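Local coordinates for protein endoglucanase A (Clostridium acetobutylicum, PDB 3IK2) that hydrolyses internal beta-1,4-glucosidic bonds in cellulosic glucans as a family 44 glycoside hydrolase built on a TIM-like barrel, at residues Ser82-Phe87 / Ser99-Gln104; Tyr163-Gly168 / Lys214-Ala219; Tyr175-Glu180 / Gln207-Val212. All blocks are in the same frame, centred on the assembly; numbering follows the deposited sequence.

Contacts 1, 2 and 3 follow one side of a closed eight-stranded parallel barrel and illustrate how its repeated strand-helix architecture is assembled. Contact 1 closes first along the chain. The loop that contact 2 then closes contains contact 3. Strands 99-103 and 174-177, used by contacts 1 and 3, are neighbours in the barrel sheet, whereas contacts 2 and 3 share helix 198-215. The centres lie about 13 Å (contacts 1 and 3), 14 Å (2 and 3) and 15 Å (1 and 2) apart. Two contacts therefore pack helices on the barrel wall, and the third ties together the loops by which helices 152-163 and 198-215 lead back to it.

Contact 1: residues Ser82-Phe87 / Ser99-Gln104; sequences SVYTAF and SLVTLQ
The ring of Tyr84 spans from helix 82-93 to strand 99-103, with the carbonyl O of Thr102 at its edge and near its plane. Tyr45 stacks on this ring, and Phe155 of helix 152-163 meets it edge-to-face. Val101 approaches obliquely, its CB 3.7 Å from Tyr84 CD1. The Phe87 ring is also met at a slant: its CE2 corner lies 4.0 Å from Ser99 OG and 4.2 Å from Val101 CG1.

Across the contact runs one hydrogen bond, 2.6 Å from Tyr84 OH to Thr102 O, with the hydroxyl tilted only 16° from the carbonyl plane. With CG anti to its carbonyl carbon (chi1 -75°), Tyr84 leans along the strand toward Thr102. Thr102 O accepts a second bond, of 3.2 Å, from Gln104 NE2, which comes from above that plane. The bent Gln104 chain folds back to make it, and the same NE2 also bonds Ser42 O. Two side chains thus grip one buried carbonyl. Ser99 OG hydrogen-bonds to His88 ND1, the residue after Phe87 on the helix, and to Ser91 OG, so the hydroxyl beside Phe87 CE2 is tied to the same helix that carries the ring.

Three residues apart on the helix, the rings meet the strand at two levels, Tyr84 beside Val101 and Thr102, Phe87 nearer Ser99. The axes of helix segment 82-87 and strand 99-103 run almost antiparallel, at 170°, and 10.3 Å apart. This is the return half of a beta-alpha-beta crossover, in which helix 82-93 joins parallel strands 34-37 and 99-103 of the TIM-like barrel.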
ATOM      1  N   SER A  82     -19.316  -1.168 -13.803  1.00  8.30           N
ATOM      2  CA  SER A  82     -20.013  -1.915 -12.744  1.00  7.97           C
ATOM      3  C   SER A  82     -19.053  -2.583 -11.739  1.00  7.61           C
ATOM      4  O   SER A  82     -19.386  -2.725 -10.563  1.00  8.04           O
ATOM      5  CB  SER A  82     -21.013  -2.930 -13.333  1.00  7.55           C
ATOM      6  OG  SER A  82     -20.350  -4.057 -13.887  1.00  9.15           O
ATOM      7  N   VAL A  83     -17.871  -2.982 -12.202  1.00  6.71           N
ATOM      8  CA  VAL A  83     -16.849  -3.530 -11.331  1.00  6.03           C
ATOM      9  C   VAL A  83     -16.399  -2.462 -10.302  1.00  6.21           C
ATOM     10  O   VAL A  83     -16.337  -2.726  -9.095  1.00  6.14           O
ATOM     11  CB  VAL A  83     -15.642  -4.086 -12.167  1.00  6.23           C
ATOM     12  CG1 VAL A  83     -14.396  -4.350 -11.290  1.00  5.92           C
ATOM     13  CG2 VAL A  83     -16.030  -5.356 -12.990  1.00  3.94           C
ATOM     14  N   TYR A  84     -16.093  -1.261 -10.799  1.00  6.65           N
ATOM     15  CA  TYR A  84     -15.647  -0.117  -9.970  1.00  6.10           C
ATOM     16  C   TYR A  84     -16.766   0.457  -9.093  1.00  6.28           C
ATOM     17  O   TYR A  84     -16.522   0.878  -7.957  1.00  6.17           O
ATOM     18  CB  TYR A  84     -15.021   0.980 -10.847  1.00  5.95           C
ATOM     19  CG  TYR A  84     -13.615   0.656 -11.346  1.00  7.14           C
ATOM     20  CD1 TYR A  84     -12.602   1.606 -11.268  1.00  7.01           C
ATOM     21  CD2 TYR A  84     -13.304  -0.589 -11.894  1.00  5.27           C
ATOM     22  CE1 TYR A  84     -11.329   1.337 -11.728  1.00  5.35           C
ATOM     23  CE2 TYR A  84     -12.029  -0.878 -12.339  1.00  4.66           C
ATOM     24  CZ  TYR A  84     -11.047   0.097 -12.257  1.00  5.69           C
ATOM     25  OH  TYR A  84      -9.783  -0.163 -12.719  1.00  6.10           O
ATOM     26  N   THR A  85     -17.991   0.498  -9.608  1.00  6.39           N
ATOM     27  CA  THR A  85     -19.088   0.938  -8.757  1.00  6.75           C
ATOM     28  C   THR A  85     -19.450  -0.103  -7.670  1.00  7.18           C
ATOM     29  O   THR A  85     -19.715   0.258  -6.522  1.00  7.87           O
ATOM     30  CB  THR A  85     -20.285   1.555  -9.562  1.00  7.11           C
ATOM     31  OG1 THR A  85     -20.929   0.562 -10.362  1.00  7.43           O
ATOM     32  CG2 THR A  85     -19.781   2.685 -10.489  1.00  2.78           C
ATOM     33  N   ALA A  86     -19.373  -1.393  -7.974  1.00  7.83           N
ATOM     34  CA  ALA A  86     -19.549  -2.390  -6.905  1.00  7.65           C
ATOM     35  C   ALA A  86     -18.455  -2.179  -5.840  1.00  7.62           C
ATOM     36  O   ALA A  86     -18.745  -2.120  -4.646  1.00  7.07           O
ATOM     37  CB  ALA A  86     -19.503  -3.822  -7.458  1.00  7.65           C
ATOM     38  N   PHE A  87     -17.206  -2.065  -6.302  1.00  7.11           N
ATOM     39  CA  PHE A  87     -16.063  -1.773  -5.431  1.00  7.14           C
ATOM     40  C   PHE A  87     -16.257  -0.524  -4.546  1.00  6.80           C
ATOM     41  O   PHE A  87     -16.201  -0.619  -3.320  1.00  6.92           O
ATOM     42  CB  PHE A  87     -14.755  -1.685  -6.232  1.00  5.91           C
ATOM     43  CG  PHE A  87     -13.568  -1.329  -5.393  1.00  5.84           C
ATOM     44  CD1 PHE A  87     -12.931  -2.290  -4.633  1.00  5.05           C
ATOM     45  CD2 PHE A  87     -13.075  -0.012  -5.373  1.00  7.25           C
ATOM     46  CE1 PHE A  87     -11.831  -1.946  -3.841  1.00  6.10           C
ATOM     47  CE2 PHE A  87     -11.975   0.334  -4.565  1.00  4.29           C
ATOM     48  CZ  PHE A  87     -11.364  -0.641  -3.811  1.00  4.80           C
ATOM     49  N   SER A  99     -11.060   5.264  -1.361  1.00  7.52           N
ATOM     50  CA  SER A  99     -10.935   4.281  -2.450  1.00  7.83           C
ATOM     51  C   SER A  99      -9.849   4.734  -3.417  1.00  7.74           C
ATOM     52  O   SER A  99      -9.913   5.858  -3.915  1.00  8.15           O
ATOM     53  CB  SER A  99     -12.252   4.164  -3.230  1.00  7.52           C
ATOM     54  OG  SER A  99     -13.237   3.514  -2.453  1.00  9.67           O
ATOM     55  N   LEU A 100      -8.861   3.865  -3.681  1.00  7.45           N
ATOM     56  CA  LEU A 100      -7.934   4.059  -4.792  1.00  6.63           C
ATOM     57  C   LEU A 100      -8.381   3.157  -5.959  1.00  6.71           C
ATOM     58  O   LEU A 100      -8.472   1.944  -5.799  1.00  6.34           O
ATOM     59  CB  LEU A 100      -6.472   3.771  -4.392  1.00  6.18           C
ATOM     60  CG  LEU A 100      -5.384   3.843  -5.483  1.00  6.17           C
ATOM     61  CD1 LEU A 100      -5.359   5.191  -6.212  1.00  4.25           C
ATOM     62  CD2 LEU A 100      -4.004   3.558  -4.919  1.00  6.06           C
ATOM     63  N   VAL A 101      -8.704   3.771  -7.100  1.00  6.12           N
ATOM     64  CA  VAL A 101      -9.112   3.022  -8.302  1.00  6.47           C
ATOM     65  C   VAL A 101      -8.097   3.230  -9.435  1.00  7.15           C
ATOM     66  O   VAL A 101      -7.483   4.298  -9.519  1.00  7.51           O
ATOM     67  CB  VAL A 101     -10.590   3.360  -8.759  1.00  6.72           C
ATOM     68  CG1 VAL A 101     -11.563   3.283  -7.552  1.00  5.31           C
ATOM     69  CG2 VAL A 101     -10.703   4.750  -9.454  1.00  4.60           C
ATOM     70  N   THR A 102      -7.931   2.218 -10.297  1.00  6.62           N
ATOM     71  CA  THR A 102      -6.934   2.270 -11.367  1.00  5.87           C
ATOM     72  C   THR A 102      -7.493   2.633 -12.754  1.00  5.81           C
ATOM     73  O   THR A 102      -8.517   2.091 -13.177  1.00  4.75           O
ATOM     74  CB  THR A 102      -6.162   0.953 -11.458  1.00  5.98           C
ATOM     75  OG1 THR A 102      -5.570   0.679 -10.184  1.00  5.45           O
ATOM     76  CG2 THR A 102      -5.022   1.046 -12.491  1.00  4.86           C
ATOM     77  N   LEU A 103      -6.795   3.553 -13.428  1.00  5.56           N
ATOM     78  CA  LEU A 103      -7.039   3.920 -14.850  1.00  5.95           C
ATOM     79  C   LEU A 103      -5.984   3.274 -15.759  1.00  5.54           C
ATOM     80  O   LEU A 103      -4.928   2.822 -15.284  1.00  5.10           O
ATOM     81  CB  LEU A 103      -7.082   5.451 -15.029  1.00  5.47           C
ATOM     82  CG  LEU A 103      -8.061   6.203 -14.116  1.00  5.55           C
ATOM     83  CD1 LEU A 103      -7.890   7.701 -14.291  1.00  7.87           C
ATOM     84  CD2 LEU A 103      -9.545   5.800 -14.375  1.00  5.11           C
ATOM     85  N   GLN A 104      -6.307   3.157 -17.045  1.00  5.84           N
ATOM     86  CA  GLN A 104      -5.525   2.334 -17.984  1.00  5.37           C
ATOM     87  C   GLN A 104      -4.602   3.226 -18.818  1.00  6.00           C
ATOM     88  O   GLN A 104      -4.994   4.304 -19.245  1.00  4.95           O
ATOM     89  CB  GLN A 104      -6.446   1.511 -18.902  1.00  5.26           C
ATOM     90  CG  GLN A 104      -7.257   0.416 -18.192  1.00  3.87           C
ATOM     91  CD  GLN A 104      -8.214   0.973 -17.122  1.00  4.59           C
ATOM     92  OE1 GLN A 104      -8.968   1.898 -17.382  1.00  6.47           O
ATOM     93  NE2 GLN A 104      -8.164   0.420 -15.919  1.00  5.27           N
TER

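Contact 2: residues Tyr163-Gly168 / Lys214-Ala219; sequences YGSASG and KIDPAA
Ser165 OG and the backbone N of Ala166 together hold the carboxylate of Asp216, one for each oxygen. Ser165 OG donates to Asp216 OD1 over a short 2.5 Å, on its syn side though 31° out of the carboxylate plane. Ala166 N gives a nearly straight bond (167°) of 2.9 Å to Asp216 OD2, taken on its syn lone pair. These two bonds fix the rotation of the group. CG anti to the backbone N (chi1 -174°) extends the Asp216 carboxylate across to the facing loop. Ala166 CB makes an apolar contact with Ala219 CB at 4.1 Å, and Ala218 CB packs against the hydroxyl, 3.5 Å from Ser165 OG.

Further out, each polar side chain is steadied by its own turn. Ala218 N reaches Asp216 OD1 at 3.3 Å, on the face of the carboxylate turned away from Ser165 OG. Ser167 N donates to Ser165 OG in a straight bond of 3.3 Å. Val160 of helix 152-163 packs against Asp216.

Each loop holds a type I beta turn, Ser165 to Gly168 and Asp216 to Ala219, closed by its own backbone bond; its first side chain also accepts from the N two residues on, an ST turn at Ser165 and an Asx turn at Asp216. They join the ends of helices 152-163 and 198-215 where the chain turns back to strands 174-177 and 220-226, among the alpha-to-beta loops of a TIM-like barrel.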
ATOM      1  N   TYR A 163     -20.650   9.557  -7.931  1.00  8.33           N
ATOM      2  CA  TYR A 163     -20.219   9.731  -6.548  1.00  7.91           C
ATOM      3  C   TYR A 163     -19.936  11.180  -6.150  1.00  7.82           C
ATOM      4  O   TYR A 163     -19.868  11.490  -4.962  1.00  7.52           O
ATOM      5  CB  TYR A 163     -18.982   8.861  -6.275  1.00  7.54           C
ATOM      6  CG  TYR A 163     -19.247   7.366  -6.423  1.00  8.72           C
ATOM      7  CD1 TYR A 163     -20.217   6.729  -5.633  1.00  6.88           C
ATOM      8  CD2 TYR A 163     -18.528   6.586  -7.355  1.00  8.40           C
ATOM      9  CE1 TYR A 163     -20.464   5.380  -5.750  1.00  7.46           C
ATOM     10  CE2 TYR A 163     -18.777   5.199  -7.474  1.00  8.32           C
ATOM     11  CZ  TYR A 163     -19.747   4.621  -6.662  1.00  7.50           C
ATOM     12  OH  TYR A 163     -20.018   3.280  -6.732  1.00  9.23           O
ATOM     13  N   GLY A 164     -19.762  12.041  -7.148  1.00  7.67           N
ATOM     14  CA  GLY A 164     -19.243  13.385  -6.957  1.00  7.44           C
ATOM     15  C   GLY A 164     -17.735  13.458  -6.818  1.00  7.64           C
ATOM     16  O   GLY A 164     -17.004  12.441  -6.864  1.00  6.43           O
ATOM     17  N   SER A 165     -17.258  14.677  -6.637  1.00  7.39           N
ATOM     18  CA  SER A 165     -15.844  14.895  -6.488  1.00  8.22           C
ATOM     19  C   SER A 165     -15.300  14.237  -5.205  1.00  8.49           C
ATOM     20  O   SER A 165     -16.025  14.042  -4.244  1.00  7.55           O
ATOM     21  CB  SER A 165     -15.543  16.389  -6.482  1.00  7.90           C
ATOM     22  OG  SER A 165     -14.172  16.591  -6.211  1.00  9.56           O
ATOM     23  N   ALA A 166     -14.004  13.919  -5.227  1.00  9.37           N
ATOM     24  CA  ALA A 166     -13.205  13.530  -4.054  1.00  9.84           C
ATOM     25  C   ALA A 166     -13.295  14.479  -2.872  1.00 10.46           C
ATOM     26  O   ALA A 166     -13.049  14.055  -1.754  1.00 11.93           O
ATOM     27  CB  ALA A 166     -11.737  13.386  -4.442  1.00  8.74           C
ATOM     28  N   SER A 167     -13.586  15.758  -3.114  1.00 11.11           N
ATOM     29  CA  SER A 167     -13.771  16.731  -2.043  1.00 11.46           C
ATOM     30  C   SER A 167     -15.000  16.454  -1.180  1.00 12.40           C
ATOM     31  O   SER A 167     -15.093  16.983  -0.075  1.00 13.14           O
ATOM     32  CB  SER A 167     -13.862  18.161  -2.586  1.00 11.63           C
ATOM     33  OG  SER A 167     -14.915  18.277  -3.516  1.00 10.64           O
ATOM     34  N   GLY A 168     -15.929  15.631  -1.649  1.00 13.04           N
ATOM     35  CA  GLY A 168     -17.157  15.350  -0.858  1.00 13.43           C
ATOM     36  C   GLY A 168     -17.157  14.005  -0.175  1.00 13.89           C
ATOM     37  O   GLY A 168     -16.247  13.209  -0.388  1.00 14.29           O
ATOM     38  N   LYS A 214      -8.500  17.317 -14.726  1.00 11.76           N
ATOM     39  CA  LYS A 214      -9.536  17.980 -15.503  1.00 11.80           C
ATOM     40  C   LYS A 214     -10.933  17.612 -14.988  1.00 11.16           C
ATOM     41  O   LYS A 214     -11.739  18.499 -14.698  1.00 11.63           O
ATOM     42  CB  LYS A 214      -9.388  17.682 -17.008  1.00 11.52           C
ATOM     43  CG  LYS A 214     -10.575  18.123 -17.833  1.00 14.14           C
ATOM     44  CD  LYS A 214     -10.678  17.343 -19.138  1.00 21.52           C
ATOM     45  CE  LYS A 214     -10.175  18.161 -20.285  1.00 27.55           C
ATOM     46  NZ  LYS A 214     -11.237  19.062 -20.857  1.00 32.72           N
ATOM     47  N   ILE A 215     -11.202  16.319 -14.844  1.00 10.77           N
ATOM     48  CA  ILE A 215     -12.534  15.841 -14.435  1.00 10.90           C
ATOM     49  C   ILE A 215     -12.766  16.000 -12.930  1.00 10.63           C
ATOM     50  O   ILE A 215     -13.846  16.377 -12.488  1.00 11.36           O
ATOM     51  CB  ILE A 215     -12.796  14.360 -14.859  1.00 11.22           C
ATOM     52  CG1 ILE A 215     -12.441  14.117 -16.338  1.00 10.97           C
ATOM     53  CG2 ILE A 215     -14.231  13.932 -14.491  1.00 11.81           C
ATOM     54  CD1 ILE A 215     -13.242  14.920 -17.395  1.00 12.20           C
ATOM     55  N   ASP A 216     -11.748  15.752 -12.131  1.00 10.47           N
ATOM     56  CA  ASP A 216     -11.918  15.926 -10.699  1.00 10.03           C
ATOM     57  C   ASP A 216     -10.679  16.580 -10.108  1.00  9.35           C
ATOM     58  O   ASP A 216      -9.733  15.867  -9.700  1.00  8.88           O
ATOM     59  CB  ASP A 216     -12.256  14.582 -10.030  1.00  9.47           C
ATOM     60  CG  ASP A 216     -12.590  14.727  -8.541  1.00  9.65           C
ATOM     61  OD1 ASP A 216     -12.525  15.856  -7.989  1.00  6.07           O
ATOM     62  OD2 ASP A 216     -12.909  13.685  -7.926  1.00  7.43           O
ATOM     63  N   PRO A 217     -10.668  17.941 -10.092  1.00  8.51           N
ATOM     64  CA  PRO A 217      -9.511  18.704  -9.606  1.00  8.17           C
ATOM     65  C   PRO A 217      -9.038  18.305  -8.203  1.00  7.46           C
ATOM     66  O   PRO A 217      -7.882  18.497  -7.875  1.00  8.44           O
ATOM     67  CB  PRO A 217     -10.000  20.193  -9.641  1.00  7.58           C
ATOM     68  CG  PRO A 217     -11.101  20.198 -10.641  1.00  7.14           C
ATOM     69  CD  PRO A 217     -11.746  18.829 -10.588  1.00  8.41           C
ATOM     70  N   ALA A 218      -9.931  17.747  -7.406  1.00  7.28           N
ATOM     71  CA  ALA A 218      -9.687  17.422  -5.988  1.00  6.99           C
ATOM     72  C   ALA A 218      -9.205  15.974  -5.805  1.00  7.02           C
ATOM     73  O   ALA A 218      -8.790  15.586  -4.723  1.00  7.70           O
ATOM     74  CB  ALA A 218     -10.986  17.652  -5.189  1.00  5.87           C
ATOM     75  N   ALA A 219      -9.267  15.174  -6.864  1.00  6.79           N
ATOM     76  CA  ALA A 219      -8.821  13.790  -6.777  1.00  7.38           C
ATOM     77  C   ALA A 219      -7.298  13.703  -6.854  1.00  7.65           C
ATOM     78  O   ALA A 219      -6.629  14.536  -7.478  1.00  7.99           O
ATOM     79  CB  ALA A 219      -9.473  12.953  -7.849  1.00  6.71           C
TER

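Contact 3: residues Tyr175-Glu180 / Gln207-Val212; sequences YSLDNE and QLAQVV
Strand 174-177 of the barrel wall and helix 198-215, which follows it and leads back to strand 220-226, pack here through the apolar layer of a TIM-like barrel. At one end Val212 CG1 meets the ring obliquely, 3.7 Å from Tyr175 CD2, while Val212 CG2 lies against the CB-CG bond at its root, 3.8 Å from Tyr175 CB. Val212 has CG1 anti to its backbone N (chi1 170°), which turns both methyls to the strand.

At the other end Leu177 and Leu208 lie alongside, running opposite ways: Leu177 CD1 touches Leu208 CG at 4.0 Å, and Leu208 CD2 reaches back to Leu177 CA at the same distance. The second branch of Leu177, CD2, approaches Ala209 CB at 4.3 Å. No hydrogen bond crosses the contact. An inverse gamma turn at Leu177 ends the strand, and Ser176 OG steadies the exit by a bond of 2.9 Å to Asp178 O, made in the carbonyl plane. The Asp178 carboxylate accepts from the backbone N of Ala105 and Gly106 on one oxygen and from Thr43 and Trp184 on the other.

The axes of strand segment 175-177 and helix segment 207-212 run nearly antiparallel, at 162°, and 9.1 Å apart. Tyr175 also packs against Val156 and Leu159 of helix 152-163, Leu208 against its Met152 and Val212 against Leu103, while strands 99-103 and 220-226 flank strand 174-177 and hydrogen-bond to its backbone.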
ATOM      1  N   TYR A 175      -6.756   7.992  -7.815  1.00  5.92           N
ATOM      2  CA  TYR A 175      -6.668   7.307  -9.114  1.00  6.17           C
ATOM      3  C   TYR A 175      -5.251   6.839  -9.346  1.00  5.19           C
ATOM      4  O   TYR A 175      -4.305   7.612  -9.232  1.00  5.31           O
ATOM      5  CB  TYR A 175      -7.129   8.215 -10.288  1.00  4.34           C
ATOM      6  CG  TYR A 175      -8.619   8.464 -10.232  1.00  5.64           C
ATOM      7  CD1 TYR A 175      -9.518   7.616 -10.906  1.00  3.50           C
ATOM      8  CD2 TYR A 175      -9.143   9.547  -9.500  1.00  5.00           C
ATOM      9  CE1 TYR A 175     -10.911   7.814 -10.820  1.00  3.16           C
ATOM     10  CE2 TYR A 175     -10.513   9.755  -9.417  1.00  4.10           C
ATOM     11  CZ  TYR A 175     -11.385   8.885 -10.078  1.00  4.31           C
ATOM     12  OH  TYR A 175     -12.726   9.124  -9.991  1.00  6.97           O
ATOM     13  N   SER A 176      -5.109   5.566  -9.682  1.00  6.22           N
ATOM     14  CA  SER A 176      -3.796   5.009  -9.996  1.00  5.65           C
ATOM     15  C   SER A 176      -3.562   5.117 -11.502  1.00  6.08           C
ATOM     16  O   SER A 176      -4.477   4.851 -12.315  1.00  6.79           O
ATOM     17  CB  SER A 176      -3.655   3.546  -9.536  1.00  5.28           C
ATOM     18  OG  SER A 176      -2.340   3.040  -9.818  1.00  3.86           O
ATOM     19  N   LEU A 177      -2.354   5.537 -11.857  1.00  5.94           N
ATOM     20  CA  LEU A 177      -1.919   5.660 -13.260  1.00  6.51           C
ATOM     21  C   LEU A 177      -1.483   4.258 -13.744  1.00  7.34           C
ATOM     22  O   LEU A 177      -0.275   3.945 -13.807  1.00  6.69           O
ATOM     23  CB  LEU A 177      -0.793   6.698 -13.368  1.00  6.78           C
ATOM     24  CG  LEU A 177      -1.061   8.238 -13.377  1.00  9.33           C
ATOM     25  CD1 LEU A 177      -2.514   8.716 -13.100  1.00  6.47           C
ATOM     26  CD2 LEU A 177      -0.054   9.024 -12.552  1.00  7.08           C
ATOM     27  N   ASP A 178      -2.479   3.418 -14.077  1.00  6.41           N
ATOM     28  CA  ASP A 178      -2.234   2.019 -14.458  1.00  6.47           C
ATOM     29  C   ASP A 178      -1.488   1.247 -13.350  1.00  5.44           C
ATOM     30  O   ASP A 178      -1.691   1.500 -12.164  1.00  5.24           O
ATOM     31  CB  ASP A 178      -1.513   1.925 -15.835  1.00  6.14           C
ATOM     32  CG  ASP A 178      -1.796   0.620 -16.564  1.00  5.40           C
ATOM     33  OD1 ASP A 178      -1.343  -0.450 -16.074  1.00  5.65           O
ATOM     34  OD2 ASP A 178      -2.455   0.669 -17.638  1.00  5.64           O
ATOM     35  N   ASN A 179      -0.586   0.355 -13.749  1.00  5.18           N
ATOM     36  CA  ASN A 179       0.044  -0.554 -12.809  1.00  5.41           C
ATOM     37  C   ASN A 179       1.341  -1.121 -13.334  1.00  5.37           C
ATOM     38  O   ASN A 179       1.377  -1.607 -14.447  1.00  6.12           O
ATOM     39  CB  ASN A 179      -0.911  -1.710 -12.507  1.00  4.26           C
ATOM     40  CG  ASN A 179      -0.329  -2.698 -11.523  1.00  2.74           C
ATOM     41  OD1 ASN A 179      -0.210  -2.398 -10.346  1.00  5.11           O
ATOM     42  ND2 ASN A 179       0.028  -3.887 -12.006  1.00  2.00           N
ATOM     43  N   GLU A 180       2.393  -1.085 -12.529  1.00  5.07           N
ATOM     44  CA  GLU A 180       3.684  -1.714 -12.907  1.00  6.16           C
ATOM     45  C   GLU A 180       4.081  -1.616 -14.390  1.00  5.73           C
ATOM     46  O   GLU A 180       4.285  -2.634 -15.061  1.00  6.18           O
ATOM     47  CB  GLU A 180       3.753  -3.158 -12.413  1.00  5.63           C
ATOM     48  CG  GLU A 180       3.556  -3.245 -10.907  1.00  5.69           C
ATOM     49  CD  GLU A 180       3.667  -4.617 -10.387  1.00  6.00           C
ATOM     50  OE1 GLU A 180       3.842  -5.561 -11.204  1.00  6.55           O
ATOM     51  OE2 GLU A 180       3.571  -4.769  -9.150  1.00  8.66           O
ATOM     52  N   GLN A 207      -0.071  12.735 -18.983  1.00  7.83           N
ATOM     53  CA  GLN A 207      -1.309  12.919 -19.705  1.00  9.83           C
ATOM     54  C   GLN A 207      -2.493  12.295 -18.971  1.00  8.37           C
ATOM     55  O   GLN A 207      -3.548  12.884 -18.912  1.00  8.10           O
ATOM     56  CB  GLN A 207      -1.186  12.321 -21.102  1.00  9.40           C
ATOM     57  CG  GLN A 207      -0.129  12.990 -21.977  1.00 13.43           C
ATOM     58  CD  GLN A 207      -0.143  12.440 -23.403  1.00 15.24           C
ATOM     59  OE1 GLN A 207      -0.956  11.555 -23.749  1.00 22.19           O
ATOM     60  NE2 GLN A 207       0.755  12.959 -24.245  1.00 21.39           N
ATOM     61  N   LEU A 208      -2.301  11.108 -18.399  1.00  8.38           N
ATOM     62  CA  LEU A 208      -3.359  10.482 -17.601  1.00  7.40           C
ATOM     63  C   LEU A 208      -3.626  11.269 -16.315  1.00  7.46           C
ATOM     64  O   LEU A 208      -4.774  11.471 -15.934  1.00  7.66           O
ATOM     65  CB  LEU A 208      -3.039   9.014 -17.312  1.00  6.79           C
ATOM     66  CG  LEU A 208      -4.148   8.119 -16.734  1.00  8.61           C
ATOM     67  CD1 LEU A 208      -5.501   8.297 -17.498  1.00  5.96           C
ATOM     68  CD2 LEU A 208      -3.723   6.601 -16.666  1.00  6.49           C
ATOM     69  N   ALA A 209      -2.579  11.745 -15.645  1.00  7.55           N
ATOM     70  CA  ALA A 209      -2.810  12.617 -14.489  1.00  7.92           C
ATOM     71  C   ALA A 209      -3.553  13.901 -14.882  1.00  8.33           C
ATOM     72  O   ALA A 209      -4.391  14.376 -14.130  1.00  8.87           O
ATOM     73  CB  ALA A 209      -1.488  12.928 -13.753  1.00  7.92           C
ATOM     74  N   GLN A 210      -3.281  14.460 -16.068  1.00  8.82           N
ATOM     75  CA  GLN A 210      -4.047  15.632 -16.531  1.00  9.25           C
ATOM     76  C   GLN A 210      -5.551  15.365 -16.759  1.00  9.34           C
ATOM     77  O   GLN A 210      -6.389  16.225 -16.496  1.00  8.78           O
ATOM     78  CB  GLN A 210      -3.418  16.258 -17.780  1.00  9.88           C
ATOM     79  CG  GLN A 210      -2.058  16.893 -17.515  1.00 12.77           C
ATOM     80  CD  GLN A 210      -1.945  18.313 -18.050  1.00 18.58           C
ATOM     81  OE1 GLN A 210      -1.174  18.555 -18.965  1.00 21.72           O
ATOM     82  NE2 GLN A 210      -2.728  19.266 -17.482  1.00 20.92           N
ATOM     83  N   VAL A 211      -5.895  14.174 -17.246  1.00  9.55           N
ATOM     84  CA  VAL A 211      -7.306  13.769 -17.352  1.00  8.81           C
ATOM     85  C   VAL A 211      -8.017  13.763 -15.983  1.00  8.86           C
ATOM     86  O   VAL A 211      -9.126  14.292 -15.844  1.00  8.75           O
ATOM     87  CB  VAL A 211      -7.413  12.382 -18.017  1.00  9.40           C
ATOM     88  CG1 VAL A 211      -8.777  11.744 -17.767  1.00  6.80           C
ATOM     89  CG2 VAL A 211      -7.086  12.501 -19.523  1.00  6.92           C
ATOM     90  N   VAL A 212      -7.370  13.165 -14.985  1.00  8.04           N
ATOM     91  CA  VAL A 212      -7.919  13.094 -13.643  1.00  8.54           C
ATOM     92  C   VAL A 212      -8.221  14.495 -13.095  1.00  8.74           C
ATOM     93  O   VAL A 212      -9.313  14.748 -12.567  1.00  7.79           O
ATOM     94  CB  VAL A 212      -6.983  12.296 -12.646  1.00  8.61           C
ATOM     95  CG1 VAL A 212      -7.456  12.451 -11.158  1.00  5.80           C
ATOM     96  CG2 VAL A 212      -6.905  10.816 -13.031  1.00  7.96           C
TER